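Quinone oxidoreductase (Thermus thermophilus, PDB 1IYZ) probably catalyses the reduction of quinones with NADPH, which it binds in a cleft between a GroES-like catalytic domain and a Rossmann-type nucleotide-binding domain. Local coordinates at residues L130-A135 against L194-K199; G36-D41 against G60-G65; V143-A148 against R267-V272. One frame throughout, in Å; residues are numbered along the deposited sequence.

Contact 1 of 3, residues L130-A135 against L194-K199; sequences LVQAAA and LEVRGK. With NDP (NADPH dihydro-nicotinamide-adenine-dinucleotide phosphate), chain B.
Gln132 reaches across to the turn after Leu194 with its chain extended: CG lies anti to the carbonyl carbon (chi1 -54°) and CD continues the line, carrying the amide over the backbone of 195-197. There OE1 takes the N-H of Val196 at 3.1 Å, nearly in line with its own CD=OE1 bond, and a weak second one from Arg197 N at 3.4 Å. On the other branch NE2 makes a weak, bent bond to Glu195 OE2 at 2.8 Å, the amide and carboxylate turned 70° apart. Glu195 OE2 is also hydrogen-bonded to Ser204 OG, while OE1 receives Gly198 N at 2.7 Å. Arg197 runs across the amide with its CG near Gln132 OE1; its guanidinium forms a salt bridge with Glu221 and a cation-pi contact with Tyr177. Before the turn, Leu194 N bonds to Leu130 O at 3.1 Å, and Val131 CG2 lies alongside Leu194 CD1. Ala133 CB packs on Val196 CG2 at 3.7 Å. Here strands 128-131 and 190-195 of the parallel Rossmann sheet end beside NADPH: Ala133 CB is 3.4 Å from its O4B. The buried amide thus takes up the Val196 N-H, and weakly that of Arg197, past the last strand pairing, which probably steadies the turn beside the cofactor.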
loop_
_atom_site.group_PDB
_atom_site.type_symbol
_atom_site.label_atom_id
_atom_site.label_comp_id
_atom_site.label_asym_id
_atom_site.label_seq_id
_atom_site.Cartn_x
_atom_site.Cartn_y
_atom_site.Cartn_z
ATOM N N LEU A 130 5.011 15.234 -8.936
ATOM C CA LEU A 130 5.416 15.001 -7.558
ATOM C C LEU A 130 4.195 15.168 -6.651
ATOM O O LEU A 130 3.631 16.261 -6.571
ATOM C CB LEU A 130 6.487 16.019 -7.144
ATOM C CG LEU A 130 7.240 15.904 -5.806
ATOM C CD1 LEU A 130 7.569 17.310 -5.339
ATOM C CD2 LEU A 130 6.432 15.211 -4.734
ATOM N N VAL A 131 3.792 14.090 -5.979
ATOM C CA VAL A 131 2.662 14.149 -5.055
ATOM C C VAL A 131 3.197 14.101 -3.624
ATOM O O VAL A 131 3.785 13.095 -3.209
ATOM C CB VAL A 131 1.692 12.962 -5.259
ATOM C CG1 VAL A 131 0.697 12.885 -4.089
ATOM C CG2 VAL A 131 0.945 13.120 -6.575
ATOM N N GLN A 132 3.010 15.188 -2.877
ATOM C CA GLN A 132 3.482 15.243 -1.492
ATOM C C GLN A 132 2.411 14.650 -0.583
ATOM O O GLN A 132 1.275 14.431 -1.029
ATOM C CB GLN A 132 3.756 16.681 -1.069
ATOM C CG GLN A 132 4.690 17.454 -1.980
ATOM C CD GLN A 132 4.852 18.886 -1.509
ATOM O OE1 GLN A 132 3.869 19.548 -1.170
ATOM N NE2 GLN A 132 6.086 19.370 -1.481
ATOM N N ALA A 133 2.763 14.393 0.680
ATOM C CA ALA A 133 1.819 13.798 1.629
ATOM C C ALA A 133 1.106 12.653 0.914
ATOM O O ALA A 133 -0.091 12.434 1.097
ATOM C CB ALA A 133 0.816 14.837 2.089
ATOM N N ALA A 134 1.873 11.927 0.105
ATOM C CA ALA A 134 1.378 10.830 -0.720
ATOM C C ALA A 134 0.739 9.622 -0.043
ATOM O O ALA A 134 0.255 8.721 -0.720
ATOM C CB ALA A 134 2.494 10.364 -1.635
ATOM N N ALA A 135 0.731 9.590 1.280
ATOM C CA ALA A 135 0.139 8.464 1.987
ATOM C C ALA A 135 -1.151 8.867 2.711
ATOM O O ALA A 135 -1.688 8.098 3.511
ATOM C CB ALA A 135 1.146 7.894 2.971
ATOM N N LEU A 194 2.142 18.980 -6.839
ATOM C CA LEU A 194 0.942 19.250 -6.062
ATOM C C LEU A 194 1.431 19.645 -4.670
ATOM O O LEU A 194 1.840 18.802 -3.878
ATOM C CB LEU A 194 0.055 18.004 -6.023
ATOM C CG LEU A 194 -0.266 17.486 -7.429
ATOM C CD1 LEU A 194 -1.196 16.274 -7.361
ATOM C CD2 LEU A 194 -0.902 18.608 -8.239
ATOM N N GLU A 195 1.404 20.944 -4.396
ATOM C CA GLU A 195 1.875 21.497 -3.126
ATOM C C GLU A 195 0.843 21.527 -2.022
ATOM O O GLU A 195 -0.099 22.316 -2.074
ATOM C CB GLU A 195 2.383 22.919 -3.340
ATOM C CG GLU A 195 3.880 23.049 -3.392
ATOM C CD GLU A 195 4.517 22.853 -2.040
ATOM O OE1 GLU A 195 4.014 23.451 -1.068
ATOM O OE2 GLU A 195 5.524 22.114 -1.950
ATOM N N VAL A 196 1.022 20.683 -1.012
ATOM C CA VAL A 196 0.087 20.660 0.102
ATOM C C VAL A 196 0.806 21.109 1.366
ATOM O O VAL A 196 0.178 21.350 2.396
ATOM C CB VAL A 196 -0.511 19.249 0.316
ATOM C CG1 VAL A 196 -1.219 18.787 -0.945
ATOM C CG2 VAL A 196 0.578 18.277 0.689
ATOM N N ARG A 197 2.128 21.235 1.271
ATOM C CA ARG A 197 2.951 21.651 2.403
ATOM C C ARG A 197 2.934 23.166 2.552
ATOM O O ARG A 197 2.509 23.698 3.582
ATOM C CB ARG A 197 4.385 21.171 2.206
ATOM C CG ARG A 197 4.496 19.673 1.974
ATOM C CD ARG A 197 5.474 19.044 2.944
ATOM N NE ARG A 197 6.858 19.272 2.554
ATOM C CZ ARG A 197 7.870 19.336 3.410
ATOM N NH1 ARG A 197 7.646 19.196 4.712
ATOM N NH2 ARG A 197 9.100 19.534 2.962
ATOM N N GLY A 198 3.414 23.856 1.520
ATOM C CA GLY A 198 3.422 25.308 1.530
ATOM C C GLY A 198 4.651 25.983 2.104
ATOM O O GLY A 198 4.992 27.094 1.702
ATOM N N LYS A 199 5.325 25.317 3.035
ATOM C CA LYS A 199 6.505 25.893 3.671
ATOM C C LYS A 199 7.725 25.997 2.756
ATOM O O LYS A 199 8.486 26.962 2.843
ATOM C CB LYS A 199 6.860 25.091 4.931
HETATM P PA NDP B . -4.361 13.720 4.333
HETATM O O1A NDP B . -4.859 12.640 4.760
HETATM O O2A NDP B . -3.360 13.972 3.179
HETATM O O5B NDP B . -3.412 14.487 5.623
HETATM C C5B NDP B . -2.501 15.550 5.523
HETATM C C4B NDP B . -1.126 14.986 5.327
HETATM O O4B NDP B . -0.382 16.146 4.974
HETATM C C3B NDP B . -0.416 14.410 6.559
HETATM O O3B NDP B . -0.801 13.022 6.739
HETATM C C2B NDP B . 1.043 14.747 6.285
HETATM O O2B NDP B . 1.635 13.637 5.621
HETATM C C1B NDP B . 0.980 16.043 5.365
HETATM N N9A NDP B . 1.562 17.112 6.191
HETATM C C8A NDP B . 2.699 17.777 5.982
HETATM N N7A NDP B . 2.910 18.640 6.983
HETATM C C5A NDP B . 1.884 18.476 7.787
HETATM C C6A NDP B . 1.694 19.148 8.988
HETATM N N6A NDP B . 2.545 20.054 9.454
HETATM N N1A NDP B . 0.593 18.818 9.665
HETATM C C2A NDP B . -0.298 17.886 9.225
HETATM N N3A NDP B . -0.101 17.243 8.071
HETATM C C4A NDP B . 1.013 17.529 7.335
HETATM O O3 NDP B . -5.120 15.064 4.060
HETATM P PN NDP B . -6.559 15.709 4.150
HETATM O O1N NDP B . -7.387 15.661 2.961
HETATM O O2N NDP B . -6.709 16.685 5.282
HETATM O O5D NDP B . -5.729 16.933 3.439
HETATM C C5D NDP B . -4.567 17.658 3.997
HETATM C C4D NDP B . -4.094 18.758 2.988
HETATM O O4D NDP B . -4.882 18.702 1.781
HETATM C C3D NDP B . -4.344 20.149 3.570
HETATM O O3D NDP B . -3.214 20.971 3.292
HETATM C C2D NDP B . -5.630 20.576 2.908
HETATM O O2D NDP B . -5.858 21.971 3.031
HETATM C C1D NDP B . -5.300 20.048 1.466
HETATM N N1N NDP B . -6.528 20.077 0.607
HETATM C C2N NDP B . -6.754 21.314 -0.047
HETATM C C3N NDP B . -7.927 21.413 -0.899
HETATM C C7N NDP B . -8.204 22.686 -1.620
HETATM O O7N NDP B . -9.350 23.049 -1.987
HETATM N N7N NDP B . -7.179 23.526 -1.929
HETATM C C4N NDP B . -8.761 20.285 -1.021
HETATM C C5N NDP B . -8.520 19.096 -0.375
HETATM C C6N NDP B . -7.401 18.985 0.441
HETATM P P2B NDP B . 3.263 13.320 5.764
HETATM O O1X NDP B . 3.527 12.286 4.741
HETATM O O2X NDP B . 3.940 14.593 5.485
HETATM O O3X NDP B . 3.401 12.876 7.165
#

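Contact 2 of 3, residues G36-D41 against G60-G65; sequences GLNFAD and GMEVVG. With NDP (NADPH dihydro-nicotinamide-adenine-dinucleotide phosphate), chain B.
The amide of Asn38 and the carboxylate of Glu62 meet with their planes only 26° apart, although the two side chains cross at about a right angle. ND2 makes a weak bond to Glu62 OE1 at 3.4 Å; OD1 is just as near OE1, and Lys297 NZ reconciles these two acceptors by binding both. The other carboxylate oxygen, OE2, takes the backbone N-H of Val109. The ring of Phe39 turns away from this pairing, CG anti to the backbone N (chi1 -155°), to meet the nicotinamide ribose obliquely, its CG 3.7 Å from C3D of NADPH, while His42 packs against it edge-to-face. The carboxylate of Asp41 is shared: OD2 accepts the N-H of Asn38, the N-cap residue of helix 39-46, at 2.8 Å, and OD1 lies beside the end of Met61. A bend at chi3 (-62°) swings the Met61 methyl onto the helix, where CE touches Ala40 CB at 3.8 Å.

On the backbone, Gly36 N bonds to Glu62 O at 2.9 Å, where strand 27-36 pairs antiparallel with strand 62-67 in the GroES-like domain. A water sits between the segments. It donates to Gly36 O and Asp41 OD2, 2.7 Å from each, and accepts from Met61 N at 2.7 Å and weakly from Asn38 ND2. These bonds tie strand end, helix start and the Met61 backbone together. Chemically, this is a buried polar junction: Lys297 would probably offset the negative charge of Glu62, and Asp41 and the water probably steady the start of the helix, from which Phe39 points away from segment 60-65 and meets the cofactor.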
loop_
_atom_site.group_PDB
_atom_site.type_symbol
_atom_site.label_atom_id
_atom_site.label_comp_id
_atom_site.label_asym_id
_atom_site.label_seq_id
_atom_site.Cartn_x
_atom_site.Cartn_y
_atom_site.Cartn_z
ATOM N N GLY A 36 -16.617 11.681 5.928
ATOM C CA GLY A 36 -15.178 11.694 5.761
ATOM C C GLY A 36 -14.677 13.021 6.290
ATOM O O GLY A 36 -15.267 14.056 5.989
ATOM N N LEU A 37 -13.618 13.010 7.092
ATOM C CA LEU A 37 -13.084 14.260 7.621
ATOM C C LEU A 37 -11.980 14.810 6.722
ATOM O O LEU A 37 -11.220 14.057 6.119
ATOM C CB LEU A 37 -12.552 14.068 9.044
ATOM C CG LEU A 37 -13.557 13.609 10.104
ATOM C CD1 LEU A 37 -12.903 13.705 11.470
ATOM C CD2 LEU A 37 -14.809 14.477 10.069
ATOM N N ASN A 38 -11.904 16.132 6.643
ATOM C CA ASN A 38 -10.922 16.810 5.812
ATOM C C ASN A 38 -10.133 17.797 6.641
ATOM O O ASN A 38 -10.568 18.195 7.720
ATOM C CB ASN A 38 -11.636 17.570 4.695
ATOM C CG ASN A 38 -12.412 16.654 3.772
ATOM O OD1 ASN A 38 -11.824 15.893 2.992
ATOM N ND2 ASN A 38 -13.740 16.715 3.856
ATOM N N PHE A 39 -8.980 18.210 6.133
ATOM C CA PHE A 39 -8.155 19.173 6.848
ATOM C C PHE A 39 -8.912 20.486 6.904
ATOM O O PHE A 39 -8.746 21.278 7.825
ATOM C CB PHE A 39 -6.830 19.372 6.130
ATOM C CG PHE A 39 -5.731 19.839 7.021
ATOM C CD1 PHE A 39 -5.434 21.194 7.133
ATOM C CD2 PHE A 39 -5.017 18.925 7.790
ATOM C CE1 PHE A 39 -4.441 21.636 8.000
ATOM C CE2 PHE A 39 -4.023 19.352 8.660
ATOM C CZ PHE A 39 -3.733 20.714 8.768
ATOM N N ALA A 40 -9.759 20.703 5.909
ATOM C CA ALA A 40 -10.563 21.914 5.841
ATOM C C ALA A 40 -11.484 22.012 7.056
ATOM O O ALA A 40 -11.742 23.107 7.551
ATOM C CB ALA A 40 -11.393 21.923 4.548
ATOM N N ASP A 41 -11.978 20.866 7.528
ATOM C CA ASP A 41 -12.872 20.827 8.685
ATOM C C ASP A 41 -12.114 21.335 9.901
ATOM O O ASP A 41 -12.652 22.061 10.746
ATOM C CB ASP A 41 -13.371 19.391 8.934
ATOM C CG ASP A 41 -14.299 18.882 7.818
ATOM O OD1 ASP A 41 -15.309 19.571 7.507
ATOM O OD2 ASP A 41 -14.019 17.790 7.262
ATOM N N GLY A 60 -18.433 18.661 9.284
ATOM C CA GLY A 60 -18.702 17.582 8.348
ATOM C C GLY A 60 -19.266 18.104 7.042
ATOM O O GLY A 60 -20.366 18.661 7.004
ATOM N N MET A 61 -18.511 17.914 5.965
ATOM C CA MET A 61 -18.918 18.390 4.647
ATOM C C MET A 61 -19.004 17.264 3.627
ATOM O O MET A 61 -19.566 17.442 2.550
ATOM C CB MET A 61 -17.923 19.436 4.156
ATOM C CG MET A 61 -17.671 20.545 5.150
ATOM S SD MET A 61 -16.336 21.648 4.640
ATOM C CE MET A 61 -14.927 20.493 4.608
ATOM N N GLU A 62 -18.451 16.110 3.982
ATOM C CA GLU A 62 -18.427 14.947 3.104
ATOM C C GLU A 62 -19.258 13.796 3.705
ATOM O O GLU A 62 -18.780 13.040 4.557
ATOM C CB GLU A 62 -16.961 14.544 2.897
ATOM C CG GLU A 62 -16.678 13.451 1.875
ATOM C CD GLU A 62 -15.209 13.448 1.438
ATOM O OE1 GLU A 62 -14.340 13.826 2.262
ATOM O OE2 GLU A 62 -14.920 13.067 0.278
ATOM N N VAL A 63 -20.508 13.676 3.261
ATOM C CA VAL A 63 -21.394 12.634 3.773
ATOM C C VAL A 63 -21.733 11.525 2.803
ATOM O O VAL A 63 -21.625 11.672 1.594
ATOM C CB VAL A 63 -22.753 13.196 4.276
ATOM C CG1 VAL A 63 -22.583 13.861 5.617
ATOM C CG2 VAL A 63 -23.314 14.173 3.269
ATOM N N VAL A 64 -22.161 10.412 3.383
ATOM C CA VAL A 64 -22.575 9.223 2.665
ATOM C C VAL A 64 -23.772 8.691 3.455
ATOM O O VAL A 64 -23.675 8.430 4.659
ATOM C CB VAL A 64 -21.457 8.165 2.641
ATOM C CG1 VAL A 64 -21.947 6.916 1.951
ATOM C CG2 VAL A 64 -20.235 8.717 1.934
ATOM N N GLY A 65 -24.907 8.552 2.783
ATOM C CA GLY A 65 -26.091 8.070 3.462
ATOM C C GLY A 65 -27.126 7.497 2.525
ATOM O O GLY A 65 -26.901 7.403 1.320
HETATM P PA NDP B . -4.361 13.720 4.333
HETATM O O1A NDP B . -4.859 12.640 4.760
HETATM O O2A NDP B . -3.360 13.972 3.179
HETATM O O5B NDP B . -3.412 14.487 5.623
HETATM C C5B NDP B . -2.501 15.550 5.523
HETATM C C4B NDP B . -1.126 14.986 5.327
HETATM O O4B NDP B . -0.382 16.146 4.974
HETATM C C3B NDP B . -0.416 14.410 6.559
HETATM O O3B NDP B . -0.801 13.022 6.739
HETATM C C2B NDP B . 1.043 14.747 6.285
HETATM O O2B NDP B . 1.635 13.637 5.621
HETATM C C1B NDP B . 0.980 16.043 5.365
HETATM N N9A NDP B . 1.562 17.112 6.191
HETATM C C8A NDP B . 2.699 17.777 5.982
HETATM N N7A NDP B . 2.910 18.640 6.983
HETATM C C5A NDP B . 1.884 18.476 7.787
HETATM C C6A NDP B . 1.694 19.148 8.988
HETATM N N6A NDP B . 2.545 20.054 9.454
HETATM N N1A NDP B . 0.593 18.818 9.665
HETATM C C2A NDP B . -0.298 17.886 9.225
HETATM N N3A NDP B . -0.101 17.243 8.071
HETATM C C4A NDP B . 1.013 17.529 7.335
HETATM O O3 NDP B . -5.120 15.064 4.060
HETATM P PN NDP B . -6.559 15.709 4.150
HETATM O O1N NDP B . -7.387 15.661 2.961
HETATM O O2N NDP B . -6.709 16.685 5.282
HETATM O O5D NDP B . -5.729 16.933 3.439
HETATM C C5D NDP B . -4.567 17.658 3.997
HETATM C C4D NDP B . -4.094 18.758 2.988
HETATM O O4D NDP B . -4.882 18.702 1.781
HETATM C C3D NDP B . -4.344 20.149 3.570
HETATM O O3D NDP B . -3.214 20.971 3.292
HETATM C C2D NDP B . -5.630 20.576 2.908
HETATM O O2D NDP B . -5.858 21.971 3.031
HETATM C C1D NDP B . -5.300 20.048 1.466
HETATM N N1N NDP B . -6.528 20.077 0.607
HETATM C C2N NDP B . -6.754 21.314 -0.047
HETATM C C3N NDP B . -7.927 21.413 -0.899
HETATM C C7N NDP B . -8.204 22.686 -1.620
HETATM O O7N NDP B . -9.350 23.049 -1.987
HETATM N N7N NDP B . -7.179 23.526 -1.929
HETATM C C4N NDP B . -8.761 20.285 -1.021
HETATM C C5N NDP B . -8.520 19.096 -0.375
HETATM C C6N NDP B . -7.401 18.985 0.441
HETATM P P2B NDP B . 3.263 13.320 5.764
HETATM O O1X NDP B . 3.527 12.286 4.741
HETATM O O2X NDP B . 3.940 14.593 5.485
HETATM O O3X NDP B . 3.401 12.876 7.165
HETATM O O HOH W 1 -16.085 16.632 6.018
#

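Contact 3 of 3, residues V143-A148 against R267-V272; sequences VQVARA and RELRPV
Gln144 stretches toward Arg270 with CG anti to the carbonyl carbon (chi1 -55°) and the chain straight beyond it, and a final twist (chi3 65°) presents both ends of its amide to the N-H and C=O of one residue, Arg270. The helix it leaves, 137-148, follows strand 128-131 of the Rossmann fold, and the irregular segment 267-272 passes it on the way to strand 273-278 of the catalytic domain. OE1 receives the N-H of Arg270 at 2.8 Å in a nearly straight bond, the donor tilted somewhat from the amide plane. NE2 in turn gives a hydrogen to Arg270 O, also at 2.8 Å; the oxygen lies in the plane of the amide, but the donor stands well above the plane of that carbonyl. NE2 has a second acceptor in Thr140 O, one turn back on the helix, which helps to fix which way round the amide sits. A leucine in place of Gln144 would probably leave both Arg270 N and Arg270 O without their side-chain mates and let this segment drift from the helix.

The Arg270 side chain leads the other way, to a salt bridge with Glu103 and packing on Leu167 of the second subunit. Beside the amide the contact is apolar. Phe111 of helix 108-120 covers Gln144, Val145 and Leu269 together, and Phe260 lies on Val145 and Ala148. Leu269, its CG beside its own backbone N, sends one branch onto the helix: CD2 rests 4.0 Å from Gln144 CB, and Ala148 CB, one turn further on, meets that same methyl at 4.0 Å.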
loop_
_atom_site.group_PDB
_atom_site.type_symbol
_atom_site.label_atom_id
_atom_site.label_comp_id
_atom_site.label_asym_id
_atom_site.label_seq_id
_atom_site.Cartn_x
_atom_site.Cartn_y
_atom_site.Cartn_z
ATOM N N VAL A 143 -2.312 9.951 -6.423
ATOM C CA VAL A 143 -1.448 8.954 -7.046
ATOM C C VAL A 143 -2.223 8.108 -8.051
ATOM O O VAL A 143 -1.764 7.891 -9.175
ATOM C CB VAL A 143 -0.810 8.015 -6.003
ATOM C CG1 VAL A 143 0.042 6.954 -6.704
ATOM C CG2 VAL A 143 0.040 8.824 -5.034
ATOM N N GLN A 144 -3.401 7.642 -7.648
ATOM C CA GLN A 144 -4.224 6.816 -8.520
ATOM C C GLN A 144 -4.721 7.598 -9.737
ATOM O O GLN A 144 -4.541 7.159 -10.879
ATOM C CB GLN A 144 -5.402 6.245 -7.735
ATOM C CG GLN A 144 -4.976 5.476 -6.497
ATOM C CD GLN A 144 -6.153 4.934 -5.700
ATOM O OE1 GLN A 144 -6.904 4.079 -6.179
ATOM N NE2 GLN A 144 -6.323 5.438 -4.476
ATOM N N VAL A 145 -5.334 8.756 -9.493
ATOM C CA VAL A 145 -5.847 9.601 -10.570
ATOM C C VAL A 145 -4.733 9.992 -11.552
ATOM O O VAL A 145 -4.953 10.076 -12.755
ATOM C CB VAL A 145 -6.495 10.887 -10.001
ATOM C CG1 VAL A 145 -7.038 11.754 -11.133
ATOM C CG2 VAL A 145 -7.603 10.515 -9.038
ATOM N N ALA A 146 -3.534 10.233 -11.037
ATOM C CA ALA A 146 -2.426 10.598 -11.897
ATOM C C ALA A 146 -2.088 9.415 -12.793
ATOM O O ALA A 146 -1.819 9.578 -13.979
ATOM C CB ALA A 146 -1.213 10.988 -11.058
ATOM N N ARG A 147 -2.101 8.223 -12.210
ATOM C CA ARG A 147 -1.796 7.009 -12.956
ATOM C C ARG A 147 -2.915 6.766 -13.961
ATOM O O ARG A 147 -2.665 6.302 -15.071
ATOM C CB ARG A 147 -1.648 5.805 -11.998
ATOM N N ALA A 148 -4.145 7.094 -13.573
ATOM C CA ALA A 148 -5.289 6.917 -14.457
ATOM C C ALA A 148 -5.182 7.851 -15.671
ATOM O O ALA A 148 -5.748 7.580 -16.730
ATOM C CB ALA A 148 -6.569 7.182 -13.702
ATOM N N ARG A 267 -12.964 0.573 -9.338
ATOM C CA ARG A 267 -12.183 -0.239 -10.258
ATOM C C ARG A 267 -10.739 0.247 -10.220
ATOM O O ARG A 267 -9.968 -0.183 -9.370
ATOM C CB ARG A 267 -12.758 -0.146 -11.678
ATOM C CG ARG A 267 -14.165 -0.731 -11.817
ATOM C CD ARG A 267 -14.722 -0.558 -13.231
ATOM N NE ARG A 267 -13.988 -1.315 -14.250
ATOM C CZ ARG A 267 -14.016 -2.642 -14.379
ATOM N NH1 ARG A 267 -14.742 -3.387 -13.554
ATOM N NH2 ARG A 267 -13.319 -3.229 -15.340
ATOM N N GLU A 268 -10.368 1.148 -11.122
ATOM C CA GLU A 268 -8.997 1.654 -11.129
ATOM C C GLU A 268 -8.762 2.685 -10.019
ATOM O O GLU A 268 -7.623 2.911 -9.605
ATOM C CB GLU A 268 -8.643 2.253 -12.497
ATOM C CG GLU A 268 -9.835 2.745 -13.304
ATOM C CD GLU A 268 -10.505 1.637 -14.116
ATOM O OE1 GLU A 268 -11.638 1.852 -14.611
ATOM O OE2 GLU A 268 -9.888 0.557 -14.267
ATOM N N LEU A 269 -9.839 3.301 -9.538
ATOM C CA LEU A 269 -9.743 4.290 -8.469
ATOM C C LEU A 269 -10.422 3.742 -7.218
ATOM O O LEU A 269 -11.648 3.596 -7.172
ATOM C CB LEU A 269 -10.416 5.597 -8.888
ATOM C CG LEU A 269 -9.970 6.187 -10.225
ATOM C CD1 LEU A 269 -10.796 7.420 -10.492
ATOM C CD2 LEU A 269 -8.474 6.515 -10.215
ATOM N N ARG A 270 -9.616 3.439 -6.207
ATOM C CA ARG A 270 -10.119 2.896 -4.951
ATOM C C ARG A 270 -9.654 3.773 -3.795
ATOM O O ARG A 270 -8.464 3.848 -3.494
ATOM C CB ARG A 270 -9.590 1.473 -4.742
ATOM C CG ARG A 270 -9.866 0.492 -5.874
ATOM C CD ARG A 270 -11.334 0.126 -5.943
ATOM N NE ARG A 270 -11.835 -0.515 -4.721
ATOM C CZ ARG A 270 -11.318 -1.616 -4.174
ATOM N NH1 ARG A 270 -10.265 -2.216 -4.736
ATOM N NH2 ARG A 270 -11.862 -2.126 -3.069
ATOM N N PRO A 271 -10.589 4.450 -3.125
ATOM C CA PRO A 271 -10.182 5.307 -2.004
ATOM C C PRO A 271 -9.560 4.503 -0.849
ATOM O O PRO A 271 -10.063 3.438 -0.473
ATOM C CB PRO A 271 -11.491 5.989 -1.600
ATOM C CG PRO A 271 -12.283 5.992 -2.887
ATOM C CD PRO A 271 -12.018 4.612 -3.425
ATOM N N VAL A 272 -8.464 5.019 -0.300
ATOM C CA VAL A 272 -7.773 4.374 0.814
ATOM C C VAL A 272 -8.427 4.775 2.139
ATOM O O VAL A 272 -8.310 5.909 2.583
ATOM C CB VAL A 272 -6.287 4.785 0.866
ATOM C CG1 VAL A 272 -5.578 4.020 1.967
ATOM C CG2 VAL A 272 -5.627 4.544 -0.474
#

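Overall arrangement
Contacts 1 and 2 both touch NADPH, one from each domain, their centres 20 Å apart and their nearest atoms about 7 Å: contact 1 meets both of its riboses from the Rossmann domain, contact 2 offers Phe39 from the GroES-like domain. Contact 3 lies farther off, the side chain of Val272 about 9 Å from NADPH. It joins contact 1 directly, since Val131 CG1 packs on Val143 CG2 at 4.2 Å where strand 128-131 is followed by helix 137-148. Contact 3 does not touch contact 2, about 8 Å away at the nearest atoms, yet Lys297 links them: its side chain serves Asn38 and Glu62, its backbone bonds to Val272.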